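Local coordinates for protein methyltransferase (Thermus thermophilus, PDB 1WS6) that probably transfers methyl groups from S-adenosylmethionine to an as yet unassigned substrate, as expected of a Rossmann-like methyltransferase, at residues A[29-34]-A[164-169]. Residues are numbered along the deposited sequence; the frame is centred on the assembly and turned at random.
Sequences KALFDY and NALTLV
L31 on helix 25-38 lies across from L166 on strand 164-170 with their CA atoms 8.6 Å apart, the closest CA approach between the two segments, and apolar side chains alone bridge the gap. L166 reaches out from the strand in an extended form, CG anti to the carbonyl carbon and chi2 178°, which carries CD1 to within 4.2 Å of L31 CB at the root of the helix side chain. L31 itself leaves the helix obliquely, and its branched end then bends nearer the strand. One helical turn on, Y34 meets L168, the next strand residue on the same face: ring atom CE2 lies 4.0 Å from L168 CD2, the two side chains overlapping alongside one another as they point opposite ways. The three leucines are buried, whereas Y34 is partly exposed; its hydroxyl is hydrogen-bonded to R38, and its ring forms a cation-pi contact with R159. Helix 25-38 thus packs on one face of a seven-stranded sheet of order 3-2-1-4-5-7-6, the class I methyltransferase arrangement, in which strand 164-170 is the reversed strand, between 141-148 and 157-161. L166 also touches V144, Y34 reaches L142, and F32 packs against helix 54-61.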
ATOM      1  N   LYS A  29       3.113   5.311 -10.346  1.00 23.30           N
ATOM      2  CA  LYS A  29       3.483   4.787 -11.649  1.00 22.63           C
ATOM      3  C   LYS A  29       4.857   4.134 -11.618  1.00 21.54           C
ATOM      4  O   LYS A  29       5.067   3.102 -12.256  1.00 20.06           O
ATOM      5  CB  LYS A  29       3.475   5.896 -12.702  1.00 23.85           C
ATOM      6  CG  LYS A  29       3.845   5.410 -14.086  1.00 23.58           C
ATOM      7  CD  LYS A  29       3.763   6.522 -15.114  1.00 28.86           C
ATOM      8  CE  LYS A  29       3.882   5.967 -16.546  1.00 29.84           C
ATOM      9  NZ  LYS A  29       5.188   5.294 -16.802  1.00 29.03           N
ATOM     10  N   ALA A  30       5.795   4.725 -10.882  1.00 20.88           N
ATOM     11  CA  ALA A  30       7.143   4.155 -10.821  1.00 21.64           C
ATOM     12  C   ALA A  30       7.165   2.887  -9.981  1.00 20.68           C
ATOM     13  O   ALA A  30       7.744   1.880 -10.384  1.00 22.64           O
ATOM     14  CB  ALA A  30       8.144   5.177 -10.262  1.00 20.80           C
ATOM     15  N   LEU A  31       6.529   2.931  -8.819  1.00 19.51           N
ATOM     16  CA  LEU A  31       6.500   1.765  -7.953  1.00 20.21           C
ATOM     17  C   LEU A  31       6.013   0.522  -8.697  1.00 20.96           C
ATOM     18  O   LEU A  31       6.642  -0.533  -8.630  1.00 22.80           O
ATOM     19  CB  LEU A  31       5.600   2.002  -6.734  1.00 17.17           C
ATOM     20  CG  LEU A  31       5.496   0.718  -5.898  1.00 16.43           C
ATOM     21  CD1 LEU A  31       6.891   0.298  -5.458  1.00 14.08           C
ATOM     22  CD2 LEU A  31       4.594   0.917  -4.706  1.00 13.42           C
ATOM     23  N   PHE A  32       4.902   0.645  -9.414  1.00 19.32           N
ATOM     24  CA  PHE A  32       4.370  -0.501 -10.128  1.00 19.20           C
ATOM     25  C   PHE A  32       5.129  -0.904 -11.389  1.00 20.63           C
ATOM     26  O   PHE A  32       5.120  -2.082 -11.755  1.00 20.99           O
ATOM     27  CB  PHE A  32       2.874  -0.290 -10.381  1.00 18.68           C
ATOM     28  CG  PHE A  32       2.044  -0.450  -9.129  1.00 18.85           C
ATOM     29  CD1 PHE A  32       1.772  -1.712  -8.621  1.00 17.73           C
ATOM     30  CD2 PHE A  32       1.650   0.653  -8.394  1.00 17.82           C
ATOM     31  CE1 PHE A  32       1.131  -1.874  -7.404  1.00 16.51           C
ATOM     32  CE2 PHE A  32       1.006   0.495  -7.172  1.00 19.47           C
ATOM     33  CZ  PHE A  32       0.748  -0.776  -6.677  1.00 15.83           C
ATOM     34  N   ASP A  33       5.798   0.042 -12.049  1.00 21.43           N
ATOM     35  CA  ASP A  33       6.582  -0.315 -13.231  1.00 23.60           C
ATOM     36  C   ASP A  33       7.616  -1.305 -12.723  1.00 25.19           C
ATOM     37  O   ASP A  33       7.914  -2.307 -13.366  1.00 26.37           O
ATOM     38  CB  ASP A  33       7.344   0.878 -13.812  1.00 26.61           C
ATOM     39  CG  ASP A  33       6.472   1.814 -14.618  1.00 27.59           C
ATOM     40  OD1 ASP A  33       5.358   1.423 -15.030  1.00 26.69           O
ATOM     41  OD2 ASP A  33       6.933   2.953 -14.851  1.00 29.39           O
ATOM     42  N   TYR A  34       8.158  -1.002 -11.549  1.00 26.13           N
ATOM     43  CA  TYR A  34       9.164  -1.839 -10.915  1.00 27.28           C
ATOM     44  C   TYR A  34       8.581  -3.162 -10.431  1.00 27.21           C
ATOM     45  O   TYR A  34       9.133  -4.225 -10.688  1.00 26.73           O
ATOM     46  CB  TYR A  34       9.771  -1.102  -9.726  1.00 28.98           C
ATOM     47  CG  TYR A  34      10.773  -1.928  -8.962  1.00 32.87           C
ATOM     48  CD1 TYR A  34      12.014  -2.232  -9.513  1.00 34.13           C
ATOM     49  CD2 TYR A  34      10.471  -2.436  -7.705  1.00 32.15           C
ATOM     50  CE1 TYR A  34      12.923  -3.016  -8.838  1.00 34.11           C
ATOM     51  CE2 TYR A  34      11.376  -3.224  -7.023  1.00 34.47           C
ATOM     52  CZ  TYR A  34      12.599  -3.511  -7.595  1.00 36.09           C
ATOM     53  OH  TYR A  34      13.500  -4.311  -6.930  1.00 39.66           O
ATOM     54  N   ASN A 164       8.589  13.255  -1.784  1.00 32.53           N
ATOM     55  CA  ASN A 164       8.395  11.967  -1.140  1.00 30.51           C
ATOM     56  C   ASN A 164       9.474  10.976  -1.538  1.00 30.93           C
ATOM     57  O   ASN A 164      10.066  11.073  -2.614  1.00 32.20           O
ATOM     58  CB  ASN A 164       7.044  11.368  -1.513  1.00 30.50           C
ATOM     59  CG  ASN A 164       5.892  12.299  -1.236  1.00 31.94           C
ATOM     60  OD1 ASN A 164       5.466  13.062  -2.107  1.00 32.06           O
ATOM     61  ND2 ASN A 164       5.382  12.252  -0.014  1.00 33.50           N
ATOM     62  N   ALA A 165       9.721  10.012  -0.666  1.00 27.83           N
ATOM     63  CA  ALA A 165      10.706   8.987  -0.945  1.00 26.40           C
ATOM     64  C   ALA A 165      10.095   7.623  -0.652  1.00 25.37           C
ATOM     65  O   ALA A 165       9.127   7.510   0.103  1.00 26.00           O
ATOM     66  CB  ALA A 165      11.943   9.198  -0.083  1.00 25.42           C
ATOM     67  N   LEU A 166      10.646   6.593  -1.276  1.00 22.28           N
ATOM     68  CA  LEU A 166      10.188   5.243  -1.035  1.00 21.27           C
ATOM     69  C   LEU A 166      11.410   4.468  -0.595  1.00 21.96           C
ATOM     70  O   LEU A 166      12.472   4.581  -1.210  1.00 23.38           O
ATOM     71  CB  LEU A 166       9.617   4.612  -2.303  1.00 20.96           C
ATOM     72  CG  LEU A 166       8.214   5.023  -2.765  1.00 22.72           C
ATOM     73  CD1 LEU A 166       7.887   4.301  -4.073  1.00 19.89           C
ATOM     74  CD2 LEU A 166       7.189   4.682  -1.688  1.00 18.92           C
ATOM     75  N   THR A 167      11.285   3.714   0.488  1.00 19.99           N
ATOM     76  CA  THR A 167      12.395   2.904   0.955  1.00 21.37           C
ATOM     77  C   THR A 167      11.979   1.472   0.709  1.00 22.40           C
ATOM     78  O   THR A 167      10.928   1.042   1.176  1.00 24.35           O
ATOM     79  CB  THR A 167      12.672   3.097   2.458  1.00 21.05           C
ATOM     80  OG1 THR A 167      13.339   4.346   2.666  1.00 19.81           O
ATOM     81  CG2 THR A 167      13.552   1.974   2.983  1.00 21.65           C
ATOM     82  N   LEU A 168      12.793   0.737  -0.035  1.00 23.11           N
ATOM     83  CA  LEU A 168      12.477  -0.648  -0.341  1.00 24.59           C
ATOM     84  C   LEU A 168      13.381  -1.600   0.429  1.00 25.10           C
ATOM     85  O   LEU A 168      14.604  -1.524   0.345  1.00 25.87           O
ATOM     86  CB  LEU A 168      12.586  -0.887  -1.849  1.00 24.99           C
ATOM     87  CG  LEU A 168      11.577  -0.056  -2.653  1.00 25.46           C
ATOM     88  CD1 LEU A 168      12.016   1.405  -2.716  1.00 26.76           C
ATOM     89  CD2 LEU A 168      11.465  -0.617  -4.046  1.00 27.80           C
ATOM     90  N   VAL A 169      12.760  -2.482   1.198  1.00 25.86           N
ATOM     91  CA  VAL A 169      13.491  -3.435   2.010  1.00 25.78           C
ATOM     92  C   VAL A 169      13.225  -4.843   1.508  1.00 28.93           C
ATOM     93  O   VAL A 169      12.082  -5.324   1.511  1.00 26.47           O
ATOM     94  CB  VAL A 169      13.068  -3.332   3.485  1.00 24.99           C
ATOM     95  CG1 VAL A 169      14.002  -4.158   4.351  1.00 24.41           C
ATOM     96  CG2 VAL A 169      13.067  -1.874   3.923  1.00 23.74           C
TER